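Local atomic coordinates of threonine--tRNA ligase catalytic subunit (PDB entry 3A32), a protein that probably catalyses the two-step attachment of threonine to tRNA(Thr), activating the amino acid with ATP, and probably cannot deacylate mischarged seryl-tRNA(Thr). Residues Val204-Ser212 with Trp225-Ala236; Val352-Ile363 with Ile403-Leu413. All coordinates share one frame; numbering follows the deposited sequence.

Contact 1 (Val204-Ser212 with Trp225-Ala236); sequences VRLSMSDKS and WEGAEEALREAA. With SO4 (sulfate ion), chain C.
With chi1 at 63°, S209 holds OG between its backbone N and carbonyl carbon, while E229 runs extended beyond CG (chi2 175°) from the helix, and the two meet at one carboxylate oxygen. S209 OG donates to the syn lone pair of E229 OE2 at 2.6 Å. The backbone N of S209 reaches the same OE2 at 2.8 Å from the anti side, 32° out of the carboxylate plane. Two bonds from one residue thus grip OE2. K211 runs alongside E229 with opposite heading and brings NZ to 3.3 Å from E229 OE1, a salt bridge made from above the plane that probably helps limit the carboxylate's turning and keep it ionised; a water donates to that OE1 and S209 O, a long bridge. S209 CB also lies over the six-membered ring of W225, a CH-pi contact 4.0 Å from the centroid, and the indole NE1 is anchored on M219 O.

After strand 202-207 the chain leaves the large sheet of the class II core and returns along helix 222-243, nearly antiparallel, in a beta-alpha-beta unit completed by strand 246-250. Bent at chi2 and chi3, M208 carries CE over one face of the R233 guanidinium, toward its rim, 3.8 Å from R233 NE; E249 pairs with R233 NH2. Deeper along the helix, L206 CD1 lies 3.7 Å from L232 O and touches L232 CB and A236 CB.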
loop_
_atom_site.group_PDB
_atom_site.type_symbol
_atom_site.label_atom_id
_atom_site.label_comp_id
_atom_site.label_asym_id
_atom_site.label_seq_id
_atom_site.Cartn_x
_atom_site.Cartn_y
_atom_site.Cartn_z
ATOM N N VAL A 204 -3.102 8.369 29.722
ATOM C CA VAL A 204 -4.146 8.883 28.863
ATOM C C VAL A 204 -4.464 10.316 29.312
ATOM O O VAL A 204 -4.819 10.533 30.462
ATOM C CB VAL A 204 -5.427 7.982 28.894
ATOM C CG1 VAL A 204 -6.659 8.777 28.510
ATOM C CG2 VAL A 204 -5.267 6.768 27.948
ATOM N N ARG A 205 -4.349 11.279 28.402
ATOM C CA ARG A 205 -4.602 12.678 28.729
ATOM C C ARG A 205 -5.847 13.199 28.009
ATOM O O ARG A 205 -5.911 13.191 26.783
ATOM C CB ARG A 205 -3.384 13.534 28.338
ATOM C CG ARG A 205 -3.514 15.042 28.598
ATOM C CD ARG A 205 -2.248 15.779 28.077
ATOM N NE ARG A 205 -1.186 15.600 29.043
ATOM C CZ ARG A 205 0.046 15.183 28.775
ATOM N NH1 ARG A 205 0.437 14.935 27.522
ATOM N NH2 ARG A 205 0.901 15.033 29.787
ATOM N N LEU A 206 -6.799 13.733 28.764
ATOM C CA LEU A 206 -7.989 14.332 28.155
ATOM C C LEU A 206 -7.861 15.831 28.107
ATOM O O LEU A 206 -7.420 16.449 29.091
ATOM C CB LEU A 206 -9.248 13.956 28.928
ATOM C CG LEU A 206 -9.488 12.498 29.377
ATOM C CD1 LEU A 206 -10.895 12.322 30.025
ATOM C CD2 LEU A 206 -9.290 11.433 28.260
ATOM N N SER A 207 -8.214 16.433 26.968
ATOM C CA SER A 207 -8.241 17.894 26.874
ATOM C C SER A 207 -9.675 18.417 26.621
ATOM O O SER A 207 -10.307 18.099 25.616
ATOM C CB SER A 207 -7.242 18.380 25.833
ATOM O OG SER A 207 -5.934 17.904 26.129
ATOM N N MET A 208 -10.184 19.201 27.558
ATOM C CA MET A 208 -11.610 19.528 27.620
ATOM C C MET A 208 -11.843 21.018 27.404
ATOM O O MET A 208 -10.893 21.771 27.350
ATOM C CB MET A 208 -12.178 19.114 28.986
ATOM C CG MET A 208 -11.778 17.751 29.463
ATOM S SD MET A 208 -12.371 16.443 28.346
ATOM C CE MET A 208 -13.010 15.254 29.535
ATOM N N SER A 209 -13.115 21.428 27.272
ATOM C CA SER A 209 -13.492 22.840 27.240
ATOM C C SER A 209 -13.263 23.505 28.572
ATOM O O SER A 209 -13.078 22.849 29.597
ATOM C CB SER A 209 -14.973 23.044 26.915
ATOM O OG SER A 209 -15.775 22.474 27.927
ATOM N N ASP A 210 -13.251 24.830 28.509
ATOM C CA ASP A 210 -13.605 25.679 29.639
ATOM C C ASP A 210 -15.085 25.961 29.406
ATOM O O ASP A 210 -15.457 26.554 28.401
ATOM C CB ASP A 210 -12.787 26.969 29.591
ATOM C CG ASP A 210 -13.021 27.898 30.814
ATOM O OD1 ASP A 210 -14.141 27.958 31.432
ATOM O OD2 ASP A 210 -12.034 28.596 31.115
ATOM N N LYS A 211 -15.934 25.490 30.310
ATOM C CA LYS A 211 -17.383 25.658 30.159
ATOM C C LYS A 211 -17.839 27.126 29.987
ATOM O O LYS A 211 -18.843 27.368 29.281
ATOM C CB LYS A 211 -18.144 25.025 31.347
ATOM C CG LYS A 211 -18.185 23.499 31.259
ATOM C CD LYS A 211 -19.605 22.915 31.455
ATOM C CE LYS A 211 -19.662 21.441 30.941
ATOM N NZ LYS A 211 -18.966 21.272 29.581
ATOM N N SER A 212 -17.113 28.077 30.606
ATOM C CA SER A 212 -17.463 29.508 30.505
ATOM C C SER A 212 -17.242 30.066 29.097
ATOM O O SER A 212 -17.607 31.218 28.817
ATOM C CB SER A 212 -16.612 30.365 31.458
ATOM O OG SER A 212 -16.461 29.773 32.759
ATOM N N TRP A 225 -20.656 19.363 23.797
ATOM C CA TRP A 225 -19.461 19.342 24.612
ATOM C C TRP A 225 -19.618 18.380 25.816
ATOM O O TRP A 225 -18.731 17.559 26.120
ATOM C CB TRP A 225 -19.129 20.787 25.038
ATOM C CG TRP A 225 -18.315 21.548 24.002
ATOM C CD1 TRP A 225 -18.780 22.435 23.082
ATOM C CD2 TRP A 225 -16.895 21.430 23.764
ATOM N NE1 TRP A 225 -17.737 22.899 22.287
ATOM C CE2 TRP A 225 -16.577 22.281 22.674
ATOM C CE3 TRP A 225 -15.875 20.673 24.353
ATOM C CZ2 TRP A 225 -15.282 22.418 22.181
ATOM C CZ3 TRP A 225 -14.570 20.824 23.875
ATOM C CH2 TRP A 225 -14.290 21.701 22.803
ATOM N N GLU A 226 -20.777 18.441 26.467
ATOM C CA GLU A 226 -21.086 17.569 27.600
ATOM C C GLU A 226 -21.194 16.115 27.226
ATOM O O GLU A 226 -20.665 15.299 27.919
ATOM C CB GLU A 226 -22.368 18.022 28.295
ATOM C CG GLU A 226 -22.142 19.356 29.001
ATOM C CD GLU A 226 -23.348 19.865 29.775
ATOM O OE1 GLU A 226 -24.496 19.682 29.308
ATOM O OE2 GLU A 226 -23.118 20.475 30.843
ATOM N N GLY A 227 -21.878 15.788 26.152
ATOM C CA GLY A 227 -21.978 14.404 25.688
ATOM C C GLY A 227 -20.612 13.846 25.287
ATOM O O GLY A 227 -20.285 12.737 25.643
ATOM N N ALA A 228 -19.803 14.647 24.584
ATOM C CA ALA A 228 -18.426 14.283 24.175
ATOM C C ALA A 228 -17.463 14.160 25.333
ATOM O O ALA A 228 -16.839 13.144 25.478
ATOM C CB ALA A 228 -17.893 15.253 23.084
ATOM N N GLU A 229 -17.380 15.157 26.207
ATOM C CA GLU A 229 -16.471 15.082 27.391
ATOM C C GLU A 229 -16.823 13.939 28.334
ATOM O O GLU A 229 -15.939 13.256 28.921
ATOM C CB GLU A 229 -16.462 16.392 28.164
ATOM C CG GLU A 229 -15.962 17.568 27.335
ATOM C CD GLU A 229 -16.041 18.911 28.032
ATOM O OE1 GLU A 229 -16.718 18.973 29.081
ATOM O OE2 GLU A 229 -15.462 19.920 27.526
ATOM N N GLU A 230 -18.121 13.722 28.464
ATOM C CA GLU A 230 -18.587 12.616 29.244
ATOM C C GLU A 230 -18.367 11.266 28.535
ATOM O O GLU A 230 -18.073 10.281 29.197
ATOM C CB GLU A 230 -20.024 12.872 29.693
ATOM C CG GLU A 230 -21.022 12.052 29.093
ATOM C CD GLU A 230 -21.591 11.112 30.115
ATOM O OE1 GLU A 230 -22.849 10.978 30.150
ATOM O OE2 GLU A 230 -20.765 10.551 30.904
ATOM N N ALA A 231 -18.410 11.209 27.206
ATOM C CA ALA A 231 -17.978 9.931 26.548
ATOM C C ALA A 231 -16.501 9.575 26.864
ATOM O O ALA A 231 -16.174 8.416 27.173
ATOM C CB ALA A 231 -18.255 9.948 25.046
ATOM N N LEU A 232 -15.633 10.594 26.851
ATOM C CA LEU A 232 -14.198 10.432 27.135
ATOM C C LEU A 232 -13.895 10.081 28.565
ATOM O O LEU A 232 -12.906 9.392 28.840
ATOM C CB LEU A 232 -13.427 11.708 26.751
ATOM C CG LEU A 232 -13.418 12.084 25.275
ATOM C CD1 LEU A 232 -12.857 13.516 25.064
ATOM C CD2 LEU A 232 -12.620 11.046 24.427
ATOM N N ARG A 233 -14.716 10.585 29.491
ATOM C CA ARG A 233 -14.533 10.306 30.905
ATOM C C ARG A 233 -14.902 8.875 31.240
ATOM O O ARG A 233 -14.139 8.193 31.920
ATOM C CB ARG A 233 -15.322 11.292 31.784
ATOM C CG ARG A 233 -14.705 12.653 31.842
ATOM C CD ARG A 233 -15.471 13.555 32.775
ATOM N NE ARG A 233 -14.897 14.884 32.756
ATOM C CZ ARG A 233 -15.570 15.973 32.418
ATOM N NH1 ARG A 233 -16.859 15.892 32.100
ATOM N NH2 ARG A 233 -14.971 17.151 32.435
ATOM N N GLU A 234 -16.049 8.411 30.751
ATOM C CA GLU A 234 -16.455 7.022 30.959
ATOM C C GLU A 234 -15.498 6.032 30.331
ATOM O O GLU A 234 -15.135 5.056 30.957
ATOM C CB GLU A 234 -17.861 6.768 30.417
ATOM C CG GLU A 234 -18.935 7.489 31.184
ATOM C CD GLU A 234 -19.182 6.902 32.632
ATOM O OE1 GLU A 234 -18.484 5.921 33.062
ATOM O OE2 GLU A 234 -20.091 7.454 33.314
ATOM N N ALA A 235 -15.104 6.294 29.087
ATOM C CA ALA A 235 -14.152 5.434 28.384
ATOM C C ALA A 235 -12.818 5.347 29.141
ATOM O O ALA A 235 -12.325 4.239 29.396
ATOM C CB ALA A 235 -13.946 5.884 26.901
ATOM N N ALA A 236 -12.292 6.507 29.534
ATOM C CA ALA A 236 -11.065 6.620 30.316
ATOM C C ALA A 236 -11.217 5.949 31.675
ATOM O O ALA A 236 -10.257 5.402 32.222
ATOM C CB ALA A 236 -10.693 8.091 30.519
HETATM S S SO4 C . 0.831 14.940 34.221
HETATM O O1 SO4 C . 0.759 13.484 34.370
HETATM O O2 SO4 C . -0.392 15.547 34.739
HETATM O O3 SO4 C . 1.967 15.388 35.026
HETATM O O4 SO4 C . 0.980 15.354 32.812
HETATM O O HOH W 1 -14.907 20.663 31.233
#

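Contact 2 (Val352-Ile363 with Ile403-Leu413); sequences VDREIEDLASSI and IGAKEVREKVL. With SO4 (sulfate ion), chain D.
In the anticodon-binding domain, helix 353-369 lies against the end of strand 399-403 and the short helix 405-410 that follows it. V408 enters among V352, E355, I356 and L359, spaced i, i+3, i+4 and i+7, a knob-into-hole fit. V408 CG2 meets I356 CG1 at 3.8 Å, the two side chains crossing at about a right angle, while V408 CG1 rests on E355 OE1. I356 reaches past, extended: its CD1 comes to 3.4 Å from A405 N, and CG2 packs on the carbonyl oxygen of I403. At the outer end V352 CG1 touches A405 CB.

The helices cross at 84° in a mixed alpha/beta domain where strand 399-403 pairs with strand 341-347 and helix 353-369 lies over the sheet. I403, the strand's last residue, puts its own side chain into the interface. Its CG2, anti to the backbone N, takes L359 CD2 at 3.7 Å; its CG1-CD1 branch reaches A360 CA and, tip to tip, I363 CD1. I363 CD1 also faces L413 CD2, from strand 412-419, at 4.0 Å. N-cap G404 gives its N-H to E407 OE1 at 2.7 Å, the N3-to-N-cap half of a capping box. Outside, K406 NZ binds a sulfate shared with R427.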
loop_
_atom_site.group_PDB
_atom_site.type_symbol
_atom_site.label_atom_id
_atom_site.label_comp_id
_atom_site.label_asym_id
_atom_site.label_seq_id
_atom_site.Cartn_x
_atom_site.Cartn_y
_atom_site.Cartn_z
ATOM N N VAL A 352 36.230 -27.924 4.544
ATOM C CA VAL A 352 34.875 -27.858 5.096
ATOM C C VAL A 352 34.164 -26.584 4.544
ATOM O O VAL A 352 32.949 -26.509 4.559
ATOM C CB VAL A 352 34.900 -27.969 6.649
ATOM C CG1 VAL A 352 35.552 -26.748 7.261
ATOM C CG2 VAL A 352 33.517 -28.233 7.238
ATOM N N ASP A 353 34.928 -25.620 4.030
ATOM C CA ASP A 353 34.375 -24.357 3.504
ATOM C C ASP A 353 33.371 -24.555 2.374
ATOM O O ASP A 353 32.530 -23.698 2.107
ATOM C CB ASP A 353 35.483 -23.395 3.066
ATOM C CG ASP A 353 36.201 -22.764 4.245
ATOM O OD1 ASP A 353 35.894 -23.168 5.399
ATOM O OD2 ASP A 353 37.079 -21.874 4.015
ATOM N N ARG A 354 33.461 -25.712 1.740
ATOM C CA ARG A 354 32.624 -26.041 0.618
ATOM C C ARG A 354 31.220 -26.411 1.121
ATOM O O ARG A 354 30.217 -25.958 0.572
ATOM C CB ARG A 354 33.270 -27.182 -0.170
ATOM C CG ARG A 354 32.485 -27.621 -1.365
ATOM C CD ARG A 354 33.042 -28.925 -1.878
ATOM N NE ARG A 354 32.837 -30.084 -0.988
ATOM C CZ ARG A 354 33.777 -30.627 -0.200
ATOM N NH1 ARG A 354 35.006 -30.096 -0.131
ATOM N NH2 ARG A 354 33.496 -31.701 0.536
ATOM N N GLU A 355 31.164 -27.213 2.180
ATOM C CA GLU A 355 29.902 -27.567 2.797
ATOM C C GLU A 355 29.285 -26.349 3.505
ATOM O O GLU A 355 28.093 -26.194 3.531
ATOM C CB GLU A 355 30.137 -28.646 3.826
ATOM C CG GLU A 355 30.473 -29.995 3.287
ATOM C CD GLU A 355 30.725 -30.944 4.422
ATOM O OE1 GLU A 355 29.737 -31.274 5.143
ATOM O OE2 GLU A 355 31.912 -31.324 4.599
ATOM N N ILE A 356 30.117 -25.524 4.128
ATOM C CA ILE A 356 29.669 -24.267 4.746
ATOM C C ILE A 356 29.040 -23.338 3.700
ATOM O O ILE A 356 27.966 -22.780 3.935
ATOM C CB ILE A 356 30.844 -23.521 5.430
ATOM C CG1 ILE A 356 31.322 -24.301 6.661
ATOM C CG2 ILE A 356 30.480 -22.055 5.705
ATOM C CD1 ILE A 356 32.570 -23.764 7.254
ATOM N N GLU A 357 29.721 -23.204 2.551
ATOM C CA GLU A 357 29.285 -22.314 1.486
ATOM C C GLU A 357 27.989 -22.833 0.882
ATOM O O GLU A 357 27.058 -22.056 0.709
ATOM C CB GLU A 357 30.406 -22.076 0.447
ATOM C CG GLU A 357 29.937 -21.440 -0.892
ATOM C CD GLU A 357 29.483 -19.970 -0.752
ATOM O OE1 GLU A 357 30.035 -19.243 0.118
ATOM O OE2 GLU A 357 28.580 -19.533 -1.518
ATOM N N ASP A 358 27.906 -24.135 0.619
ATOM C CA ASP A 358 26.695 -24.722 0.096
ATOM C C ASP A 358 25.516 -24.681 1.089
ATOM O O ASP A 358 24.385 -24.476 0.686
ATOM C CB ASP A 358 26.935 -26.164 -0.402
ATOM C CG ASP A 358 27.950 -26.243 -1.597
ATOM O OD1 ASP A 358 28.385 -25.198 -2.160
ATOM O OD2 ASP A 358 28.315 -27.379 -1.978
ATOM N N LEU A 359 25.766 -24.917 2.370
ATOM C CA LEU A 359 24.724 -24.766 3.388
ATOM C C LEU A 359 24.168 -23.332 3.483
ATOM O O LEU A 359 22.953 -23.125 3.393
ATOM C CB LEU A 359 25.178 -25.307 4.768
ATOM C CG LEU A 359 24.080 -25.468 5.846
ATOM C CD1 LEU A 359 22.957 -26.400 5.426
ATOM C CD2 LEU A 359 24.655 -25.875 7.236
ATOM N N ALA A 360 25.058 -22.355 3.645
ATOM C CA ALA A 360 24.695 -20.933 3.738
ATOM C C ALA A 360 23.881 -20.460 2.530
ATOM O O ALA A 360 22.782 -19.908 2.663
ATOM C CB ALA A 360 25.973 -20.068 3.901
ATOM N N SER A 361 24.448 -20.686 1.357
ATOM C CA SER A 361 23.831 -20.399 0.090
ATOM C C SER A 361 22.442 -21.057 -0.080
ATOM O O SER A 361 21.464 -20.380 -0.454
ATOM C CB SER A 361 24.827 -20.806 -1.026
ATOM O OG SER A 361 24.242 -20.729 -2.312
ATOM N N SER A 362 22.328 -22.358 0.211
ATOM C CA SER A 362 21.016 -23.018 0.135
ATOM C C SER A 362 19.997 -22.492 1.152
ATOM O O SER A 362 18.832 -22.262 0.806
ATOM C CB SER A 362 21.147 -24.498 0.307
ATOM O OG SER A 362 21.854 -25.014 -0.773
ATOM N N ILE A 363 20.421 -22.317 2.405
ATOM C CA ILE A 363 19.539 -21.693 3.412
ATOM C C ILE A 363 19.091 -20.309 2.919
ATOM O O ILE A 363 17.912 -20.021 2.928
ATOM C CB ILE A 363 20.186 -21.608 4.838
ATOM C CG1 ILE A 363 20.360 -23.023 5.444
ATOM C CG2 ILE A 363 19.342 -20.672 5.775
ATOM C CD1 ILE A 363 21.254 -23.086 6.722
ATOM N N ILE A 403 26.904 -19.945 10.297
ATOM C CA ILE A 403 27.237 -21.242 9.756
ATOM C C ILE A 403 28.734 -21.420 9.622
ATOM O O ILE A 403 29.328 -20.898 8.710
ATOM C CB ILE A 403 26.569 -21.557 8.439
ATOM C CG1 ILE A 403 25.044 -21.366 8.570
ATOM C CG2 ILE A 403 26.943 -23.066 8.041
ATOM C CD1 ILE A 403 24.358 -21.133 7.325
ATOM N N GLY A 404 29.319 -22.127 10.594
ATOM C CA GLY A 404 30.729 -22.512 10.543
ATOM C C GLY A 404 30.921 -24.036 10.504
ATOM O O GLY A 404 29.967 -24.804 10.358
ATOM N N ALA A 405 32.174 -24.448 10.608
ATOM C CA ALA A 405 32.593 -25.858 10.605
ATOM C C ALA A 405 31.837 -26.674 11.654
ATOM O O ALA A 405 31.427 -27.782 11.396
ATOM C CB ALA A 405 34.111 -25.920 10.888
ATOM N N LYS A 406 31.706 -26.128 12.856
ATOM C CA LYS A 406 31.026 -26.756 13.981
ATOM C C LYS A 406 29.550 -27.010 13.657
ATOM O O LYS A 406 29.011 -28.063 13.959
ATOM C CB LYS A 406 31.141 -25.824 15.205
ATOM C CG LYS A 406 30.675 -26.479 16.511
ATOM C CD LYS A 406 30.945 -25.609 17.796
ATOM C CE LYS A 406 32.366 -24.950 17.826
ATOM N NZ LYS A 406 33.113 -25.028 19.189
ATOM N N GLU A 407 28.882 -26.014 13.072
ATOM C CA GLU A 407 27.472 -26.121 12.682
ATOM C C GLU A 407 27.261 -27.193 11.632
ATOM O O GLU A 407 26.325 -27.969 11.698
ATOM C CB GLU A 407 26.928 -24.772 12.132
ATOM C CG GLU A 407 26.745 -23.686 13.197
ATOM C CD GLU A 407 28.056 -23.222 13.794
ATOM O OE1 GLU A 407 29.072 -23.088 13.065
ATOM O OE2 GLU A 407 28.080 -23.018 15.002
ATOM N N VAL A 408 28.112 -27.192 10.631
ATOM C CA VAL A 408 28.077 -28.255 9.648
ATOM C C VAL A 408 28.336 -29.685 10.285
ATOM O O VAL A 408 27.603 -30.640 10.013
ATOM C CB VAL A 408 29.100 -27.943 8.576
ATOM C CG1 VAL A 408 29.398 -29.154 7.768
ATOM C CG2 VAL A 408 28.613 -26.741 7.690
ATOM N N ARG A 409 29.361 -29.829 11.123
ATOM C CA ARG A 409 29.717 -31.155 11.635
ATOM C C ARG A 409 28.737 -31.663 12.675
ATOM O O ARG A 409 28.466 -32.877 12.762
ATOM C CB ARG A 409 31.112 -31.112 12.229
ATOM C CG ARG A 409 32.212 -31.016 11.217
ATOM C CD ARG A 409 33.447 -30.372 11.855
ATOM N NE ARG A 409 34.511 -30.361 10.851
ATOM C CZ ARG A 409 35.709 -29.787 11.006
ATOM N NH1 ARG A 409 36.030 -29.178 12.145
ATOM N NH2 ARG A 409 36.589 -29.844 10.009
ATOM N N GLU A 410 28.189 -30.743 13.470
ATOM C CA GLU A 410 27.259 -31.139 14.544
ATOM C C GLU A 410 25.827 -31.108 14.111
ATOM O O GLU A 410 24.950 -31.602 14.841
ATOM C CB GLU A 410 27.424 -30.238 15.753
ATOM C CG GLU A 410 28.793 -30.399 16.315
ATOM C CD GLU A 410 29.080 -29.490 17.463
ATOM O OE1 GLU A 410 28.159 -28.742 17.897
ATOM O OE2 GLU A 410 30.253 -29.531 17.910
ATOM N N LYS A 411 25.565 -30.479 12.961
ATOM C CA LYS A 411 24.189 -30.423 12.406
ATOM C C LYS A 411 23.258 -29.649 13.306
ATOM O O LYS A 411 22.106 -30.028 13.511
ATOM C CB LYS A 411 23.624 -31.823 12.088
ATOM C CG LYS A 411 24.395 -32.553 10.965
ATOM C CD LYS A 411 23.894 -32.292 9.530
ATOM C CE LYS A 411 24.928 -32.786 8.494
ATOM N NZ LYS A 411 25.311 -34.294 8.596
ATOM N N VAL A 412 23.769 -28.551 13.837
ATOM C CA VAL A 412 23.006 -27.671 14.715
ATOM C C VAL A 412 23.385 -26.249 14.320
ATOM O O VAL A 412 24.597 -25.901 14.313
ATOM C CB VAL A 412 23.343 -27.922 16.223
ATOM C CG1 VAL A 412 22.607 -26.903 17.137
ATOM C CG2 VAL A 412 22.962 -29.358 16.597
ATOM N N LEU A 413 22.388 -25.435 13.940
ATOM C CA LEU A 413 22.686 -24.044 13.576
ATOM C C LEU A 413 22.811 -23.201 14.833
ATOM O O LEU A 413 22.171 -23.501 15.811
ATOM C CB LEU A 413 21.588 -23.471 12.692
ATOM C CG LEU A 413 21.369 -24.166 11.339
ATOM C CD1 LEU A 413 20.068 -23.673 10.743
ATOM C CD2 LEU A 413 22.569 -23.964 10.366
HETATM S S SO4 D . 29.807 -23.364 20.846
HETATM O O1 SO4 D . 31.238 -23.637 20.763
HETATM O O2 SO4 D . 29.216 -24.381 21.730
HETATM O O3 SO4 D . 29.620 -22.013 21.364
HETATM O O4 SO4 D . 29.242 -23.342 19.496
#

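Contact 1 belongs to the catalytic core and contact 2 to the anticodon-binding domain, with centres about 62 Å apart and nearest atoms about 43 Å apart; lying in separate domains, they share no element. Both are largely buried, yet they differ in build and chemistry. In 204-212 with 225-236 a helix packs on a strand end and mostly on the loop after it: the apolar part sits against the sheet, and a carboxylate gripped by a serine and a lysine ties down that loop. In 352-363 with 403-413 two helices cross, joined by strand residues I403 and L413; branched aliphatic side chains do nearly all the work, and charged groups stay at the margin. Each has a sulfate to one side, probably from the crystallisation liquor.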